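Local coordinates for exopolysaccharide biosynthesis protein (Pantoea stewartii subsp. stewartii DC283, PDB 6TGF) that modifies glycan biofilm, probably as a hydrolase acting on exopolysaccharide, and is built as a trimer around a bacteriophage tailspike-like parallel beta-helix, at residues W326-N331 and F357-C362; C381-W386 and I414-F419. All coordinates share one frame; numbering follows the deposited sequence.

Contact 1. Residues W326-N331 and F357-C362; sequences WVEISN and FFRGAC
Strands 327-330 and 357-361 run parallel, with 9° between their directions and 4.9 Å between their axes, and pair residue for residue from Trp326 with Phe357 to Ser330 with Ala361. This is how successive coils of a parallel beta-helix stack: like positions of two turns come to lie one above the other. Arg359 N donates to Val327 O at 3.0 Å, and Ile329 N answers with a bond to Arg359 O, so Arg359 grips the neighbouring strand through both its amide and its carbonyl.

On the outward face, Trp326 and Phe357 point the same way, side by side. Their planes are only 10° apart, but the rings are slid so far that they barely overlap; Phe357 CD2 sits over one face of the indole, 3.4 Å from Trp326 NE1. Broad aromatic rings suit this face because it meets the second subunit, whose Tyr304 and Phe305 approach Trp326 edge-to-face. Glu328 sends OE2 to the backbone N of Gly303 in that subunit, and its proximity to Arg359, 4.7 Å from Glu328 OE2 to Arg359 NE, is consistent with a mild electrostatic attraction.

The opposite face looks into the coil. Phe358 places CG anti to its backbone N (chi1 -173°), which lays the ring along its own strand toward Gly360, with its CE2 edge turned to Ile329; Ile329 CD1 meets that edge, 3.5 Å from Phe358 CE2, while Val327 CG1 lies obliquely 3.8 Å from Phe358 CD2. Branched aliphatics and a flat ring thus fill the interior together with Leu348 and Leu373, and Gly360 has no side chain to compete with the Phe358 ring. At the corner, Asn331 N reaches Ala361 O at 3.1 Å and, through a weak second bond, Cys362 O.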
loop_
_atom_site.group_PDB
_atom_site.type_symbol
_atom_site.label_atom_id
_atom_site.label_comp_id
_atom_site.label_asym_id
_atom_site.label_seq_id
_atom_site.Cartn_x
_atom_site.Cartn_y
_atom_site.Cartn_z
ATOM N N TRP B 326 4.701 -6.898 -21.074
ATOM C CA TRP B 326 3.785 -6.269 -20.083
ATOM C C TRP B 326 2.410 -6.942 -20.149
ATOM O O TRP B 326 1.865 -7.063 -21.264
ATOM C CB TRP B 326 3.684 -4.757 -20.323
ATOM C CG TRP B 326 4.918 -4.005 -19.934
ATOM C CD1 TRP B 326 5.276 -3.599 -18.681
ATOM C CD2 TRP B 326 5.968 -3.563 -20.811
ATOM N NE1 TRP B 326 6.473 -2.939 -18.716
ATOM C CE2 TRP B 326 6.923 -2.899 -20.009
ATOM C CE3 TRP B 326 6.196 -3.662 -22.189
ATOM C CZ2 TRP B 326 8.082 -2.339 -20.544
ATOM C CZ3 TRP B 326 7.342 -3.106 -22.716
ATOM C CH2 TRP B 326 8.272 -2.455 -21.903
ATOM N N VAL B 327 1.884 -7.361 -18.993
ATOM C CA VAL B 327 0.569 -8.055 -18.852
ATOM C C VAL B 327 -0.193 -7.431 -17.676
ATOM O O VAL B 327 0.415 -7.258 -16.602
ATOM C CB VAL B 327 0.749 -9.576 -18.670
ATOM C CG1 VAL B 327 -0.581 -10.290 -18.476
ATOM C CG2 VAL B 327 1.513 -10.195 -19.830
ATOM N N GLU B 328 -1.474 -7.109 -17.889
ATOM C CA GLU B 328 -2.410 -6.589 -16.855
ATOM C C GLU B 328 -3.700 -7.422 -16.899
ATOM O O GLU B 328 -4.367 -7.421 -17.954
ATOM C CB GLU B 328 -2.694 -5.102 -17.082
ATOM C CG GLU B 328 -1.439 -4.246 -17.171
ATOM C CD GLU B 328 -1.672 -2.754 -17.360
ATOM O OE1 GLU B 328 -2.639 -2.385 -18.058
ATOM O OE2 GLU B 328 -0.880 -1.961 -16.808
ATOM N N ILE B 329 -4.009 -8.131 -15.807
ATOM C CA ILE B 329 -5.301 -8.850 -15.584
ATOM C C ILE B 329 -5.994 -8.207 -14.379
ATOM O O ILE B 329 -5.336 -8.088 -13.328
ATOM C CB ILE B 329 -5.090 -10.361 -15.355
ATOM C CG1 ILE B 329 -4.042 -10.956 -16.299
ATOM C CG2 ILE B 329 -6.415 -11.103 -15.452
ATOM C CD1 ILE B 329 -3.790 -12.431 -16.076
ATOM N N SER B 330 -7.266 -7.818 -14.511
ATOM C CA SER B 330 -8.026 -7.148 -13.423
ATOM C C SER B 330 -9.536 -7.361 -13.574
ATOM O O SER B 330 -10.017 -7.464 -14.716
ATOM C CB SER B 330 -7.680 -5.679 -13.349
ATOM O OG SER B 330 -7.870 -5.039 -14.604
ATOM N N ASN B 331 -10.239 -7.432 -12.438
ATOM C CA ASN B 331 -11.723 -7.402 -12.330
ATOM C C ASN B 331 -12.332 -8.633 -13.011
ATOM O O ASN B 331 -13.331 -8.465 -13.733
ATOM C CB ASN B 331 -12.294 -6.112 -12.925
ATOM C CG ASN B 331 -11.581 -4.871 -12.439
ATOM O OD1 ASN B 331 -11.270 -4.752 -11.256
ATOM N ND2 ASN B 331 -11.318 -3.942 -13.344
ATOM N N PHE B 357 6.764 -8.475 -17.103
ATOM C CA PHE B 357 6.102 -7.579 -16.121
ATOM C C PHE B 357 4.645 -8.029 -15.984
ATOM O O PHE B 357 4.024 -8.339 -17.021
ATOM C CB PHE B 357 6.197 -6.119 -16.571
ATOM C CG PHE B 357 7.586 -5.533 -16.549
ATOM C CD1 PHE B 357 8.089 -4.949 -15.399
ATOM C CD2 PHE B 357 8.388 -5.551 -17.679
ATOM C CE1 PHE B 357 9.364 -4.403 -15.374
ATOM C CE2 PHE B 357 9.662 -5.003 -17.653
ATOM C CZ PHE B 357 10.148 -4.432 -16.501
ATOM N N PHE B 358 4.124 -8.083 -14.755
ATOM C CA PHE B 358 2.740 -8.537 -14.457
ATOM C C PHE B 358 2.109 -7.652 -13.378
ATOM O O PHE B 358 2.737 -7.431 -12.327
ATOM C CB PHE B 358 2.732 -10.006 -14.029
ATOM C CG PHE B 358 1.353 -10.596 -13.881
ATOM C CD1 PHE B 358 0.691 -10.557 -12.665
ATOM C CD2 PHE B 358 0.708 -11.178 -14.960
ATOM C CE1 PHE B 358 -0.581 -11.094 -12.529
ATOM C CE2 PHE B 358 -0.562 -11.717 -14.822
ATOM C CZ PHE B 358 -1.204 -11.674 -13.608
ATOM N N ARG B 359 0.893 -7.166 -13.650
ATOM C CA ARG B 359 0.010 -6.474 -12.676
ATOM C C ARG B 359 -1.335 -7.206 -12.633
ATOM O O ARG B 359 -1.981 -7.317 -13.691
ATOM C CB ARG B 359 -0.157 -4.998 -13.046
ATOM C CG ARG B 359 1.057 -4.143 -12.710
ATOM C CD ARG B 359 0.841 -2.670 -12.999
ATOM N NE ARG B 359 -0.177 -2.085 -12.137
ATOM C CZ ARG B 359 0.012 -1.711 -10.872
ATOM N NH1 ARG B 359 1.192 -1.860 -10.290
ATOM N NH2 ARG B 359 -0.990 -1.187 -10.187
ATOM N N GLY B 360 -1.710 -7.706 -11.452
ATOM C CA GLY B 360 -3.010 -8.343 -11.166
ATOM C C GLY B 360 -3.739 -7.622 -10.045
ATOM O O GLY B 360 -3.081 -7.269 -9.046
ATOM N N ALA B 361 -5.047 -7.399 -10.200
ATOM C CA ALA B 361 -5.902 -6.698 -9.212
ATOM C C ALA B 361 -7.342 -7.216 -9.301
ATOM O O ALA B 361 -7.854 -7.353 -10.423
ATOM C CB ALA B 361 -5.838 -5.210 -9.441
ATOM N N CYS B 362 -7.965 -7.487 -8.150
ATOM C CA CYS B 362 -9.387 -7.907 -8.024
ATOM C C CYS B 362 -9.638 -9.154 -8.880
ATOM O O CYS B 362 -10.400 -9.060 -9.861
ATOM C CB CYS B 362 -10.311 -6.760 -8.415
ATOM S SG CYS B 362 -10.066 -5.283 -7.394
#

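Contact 2. Residues C381-W386 and I414-F419; sequences CKIDQW and IELSNF
Asp384 OD1 takes two donors from the next coil: Ser417 OG at 2.6 Å on the anti side of the carboxylate and somewhat out of its plane, and Asn418 ND2 at 2.9 Å through the syn lone pair. With CG anti to the backbone N (chi1 -175°), the carboxylate is carried across to this pair, and the two donors limit its rotation. Small polar Ser417 suits a position directly opposite Asp384, while Asn418, at a corner with positive phi, supplies an amide from alongside, its plane 71° from the carboxylate.

Beyond the corner, Trp386 and Phe419 lie side by side with planes 12° apart, slid until the rings barely overlap. Inside the coil, Ile383 and Leu416 point the same way, Ile383 CD1 being 3.8 Å from Leu416 CD2.

Parallel strands 381-384 and 414-417, their axes 4.7 Å apart, set Asp384 beside Ser417 and Ile383 beside Leu416, through bonds such as Ile383 N to Glu415 O. Glu415 turns outward, its carboxylate bonded to His441 and Asn442 of the second subunit. Strand 356-366 flanks the pair on one side and strand 438-441 on the other, while Ile396 of strand 396-399 packs against Ile383, Trp386 and Leu416 from within.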
loop_
_atom_site.group_PDB
_atom_site.type_symbol
_atom_site.label_atom_id
_atom_site.label_comp_id
_atom_site.label_asym_id
_atom_site.label_seq_id
_atom_site.Cartn_x
_atom_site.Cartn_y
_atom_site.Cartn_z
ATOM N N CYS B 381 6.227 -8.340 -10.509
ATOM C CA CYS B 381 4.881 -8.966 -10.407
ATOM C C CYS B 381 4.133 -8.394 -9.200
ATOM O O CYS B 381 4.570 -8.651 -8.061
ATOM C CB CYS B 381 4.992 -10.481 -10.289
ATOM S SG CYS B 381 3.398 -11.333 -10.174
ATOM N N LYS B 382 3.061 -7.638 -9.451
ATOM C CA LYS B 382 2.145 -7.095 -8.414
ATOM C C LYS B 382 0.785 -7.777 -8.570
ATOM O O LYS B 382 0.134 -7.564 -9.608
ATOM C CB LYS B 382 2.035 -5.571 -8.534
ATOM C CG LYS B 382 3.028 -4.795 -7.680
ATOM C CD LYS B 382 3.666 -3.618 -8.384
ATOM C CE LYS B 382 4.874 -3.088 -7.644
ATOM N NZ LYS B 382 5.753 -2.285 -8.525
ATOM N N ILE B 383 0.396 -8.587 -7.582
ATOM C CA ILE B 383 -0.943 -9.240 -7.505
ATOM C C ILE B 383 -1.600 -8.801 -6.191
ATOM O O ILE B 383 -1.216 -9.329 -5.134
ATOM C CB ILE B 383 -0.832 -10.772 -7.643
ATOM C CG1 ILE B 383 0.232 -11.171 -8.672
ATOM C CG2 ILE B 383 -2.196 -11.366 -7.975
ATOM C CD1 ILE B 383 0.335 -12.659 -8.930
ATOM N N ASP B 384 -2.525 -7.840 -6.274
ATOM C CA ASP B 384 -3.250 -7.241 -5.121
ATOM C C ASP B 384 -4.715 -7.689 -5.165
ATOM O O ASP B 384 -5.229 -7.912 -6.279
ATOM C CB ASP B 384 -3.141 -5.715 -5.139
ATOM C CG ASP B 384 -3.760 -5.040 -3.925
ATOM O OD1 ASP B 384 -3.361 -5.384 -2.795
ATOM O OD2 ASP B 384 -4.644 -4.182 -4.121
ATOM N N GLN B 385 -5.352 -7.814 -3.996
ATOM C CA GLN B 385 -6.791 -8.165 -3.845
ATOM C C GLN B 385 -7.133 -9.359 -4.744
ATOM O O GLN B 385 -7.918 -9.175 -5.690
ATOM C CB GLN B 385 -7.674 -6.965 -4.189
ATOM C CG GLN B 385 -7.744 -5.919 -3.089
ATOM C CD GLN B 385 -8.909 -4.986 -3.305
ATOM O OE1 GLN B 385 -9.921 -5.057 -2.610
ATOM N NE2 GLN B 385 -8.782 -4.115 -4.293
ATOM N N TRP B 386 -6.556 -10.530 -4.467
ATOM C CA TRP B 386 -6.873 -11.792 -5.188
ATOM C C TRP B 386 -7.342 -12.852 -4.189
ATOM O O TRP B 386 -6.813 -12.890 -3.063
ATOM C CB TRP B 386 -5.692 -12.281 -6.036
ATOM C CG TRP B 386 -4.423 -12.534 -5.283
ATOM C CD1 TRP B 386 -3.477 -11.615 -4.937
ATOM C CD2 TRP B 386 -3.937 -13.804 -4.813
ATOM N NE1 TRP B 386 -2.440 -12.219 -4.281
ATOM C CE2 TRP B 386 -2.694 -13.562 -4.188
ATOM C CE3 TRP B 386 -4.427 -15.113 -4.852
ATOM C CZ2 TRP B 386 -1.944 -14.581 -3.601
ATOM C CZ3 TRP B 386 -3.683 -16.120 -4.276
ATOM C CH2 TRP B 386 -2.459 -15.856 -3.660
ATOM N N ILE B 414 8.402 -9.779 -6.842
ATOM C CA ILE B 414 7.035 -10.353 -6.670
ATOM C C ILE B 414 6.421 -9.695 -5.429
ATOM O O ILE B 414 7.025 -9.815 -4.347
ATOM C CB ILE B 414 7.070 -11.892 -6.534
ATOM C CG1 ILE B 414 7.931 -12.567 -7.609
ATOM C CG2 ILE B 414 5.655 -12.457 -6.493
ATOM C CD1 ILE B 414 7.214 -12.880 -8.900
ATOM N N GLU B 415 5.281 -9.016 -5.580
ATOM C CA GLU B 415 4.559 -8.356 -4.459
ATOM C C GLU B 415 3.113 -8.867 -4.421
ATOM O O GLU B 415 2.289 -8.373 -5.216
ATOM C CB GLU B 415 4.628 -6.834 -4.599
ATOM C CG GLU B 415 3.981 -6.094 -3.442
ATOM C CD GLU B 415 4.255 -4.601 -3.407
ATOM O OE1 GLU B 415 4.077 -4.001 -2.334
ATOM O OE2 GLU B 415 4.640 -4.041 -4.454
ATOM N N LEU B 416 2.834 -9.828 -3.535
ATOM C CA LEU B 416 1.474 -10.374 -3.274
ATOM C C LEU B 416 0.907 -9.676 -2.037
ATOM O O LEU B 416 1.576 -9.717 -0.988
ATOM C CB LEU B 416 1.560 -11.886 -3.051
ATOM C CG LEU B 416 2.393 -12.670 -4.064
ATOM C CD1 LEU B 416 2.548 -14.113 -3.617
ATOM C CD2 LEU B 416 1.778 -12.603 -5.454
ATOM N N SER B 417 -0.273 -9.060 -2.150
ATOM C CA SER B 417 -0.894 -8.255 -1.064
ATOM C C SER B 417 -2.414 -8.461 -1.018
ATOM O O SER B 417 -3.023 -8.649 -2.089
ATOM C CB SER B 417 -0.540 -6.799 -1.216
ATOM O OG SER B 417 -0.964 -6.302 -2.475
ATOM N N ASN B 418 -2.984 -8.426 0.193
ATOM C CA ASN B 418 -4.449 -8.403 0.456
ATOM C C ASN B 418 -5.113 -9.587 -0.255
ATOM O O ASN B 418 -6.026 -9.350 -1.066
ATOM C CB ASN B 418 -5.066 -7.066 0.036
ATOM C CG ASN B 418 -4.420 -5.880 0.720
ATOM O OD1 ASN B 418 -4.266 -5.870 1.940
ATOM N ND2 ASN B 418 -4.043 -4.876 -0.053
ATOM N N PHE B 419 -4.673 -10.813 0.041
ATOM C CA PHE B 419 -5.173 -12.057 -0.599
ATOM C C PHE B 419 -5.734 -13.012 0.460
ATOM O O PHE B 419 -5.409 -12.871 1.653
ATOM C CB PHE B 419 -4.081 -12.719 -1.444
ATOM C CG PHE B 419 -2.841 -13.156 -0.703
ATOM C CD1 PHE B 419 -1.755 -12.306 -0.574
ATOM C CD2 PHE B 419 -2.744 -14.429 -0.164
ATOM C CE1 PHE B 419 -0.611 -12.711 0.096
ATOM C CE2 PHE B 419 -1.597 -14.833 0.505
ATOM C CZ PHE B 419 -0.532 -13.975 0.633
#

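How the contacts relate
Contacts 1 and 2 join successive rungs of one beta-helix, their centres about 10 Å apart, and contact 1 closes before contact 2 opens along the chain. Strands 356-366 and 380-389 are neighbours, so the two pairs merge: Gly360 N probably bonds Lys382 O at 2.6 Å, and Gly360 O probably accepts from Asp384 N at 2.9 Å. Arg359 NH1 packs against Lys382 CD at 3.6 Å, extending the outward face that both contacts turn to the second subunit. 1,2-Ethanediol, probably from the crystallisation liquor, is found about 4 Å from the Trp326 side chain, and again about 5 Å from that of Glu415.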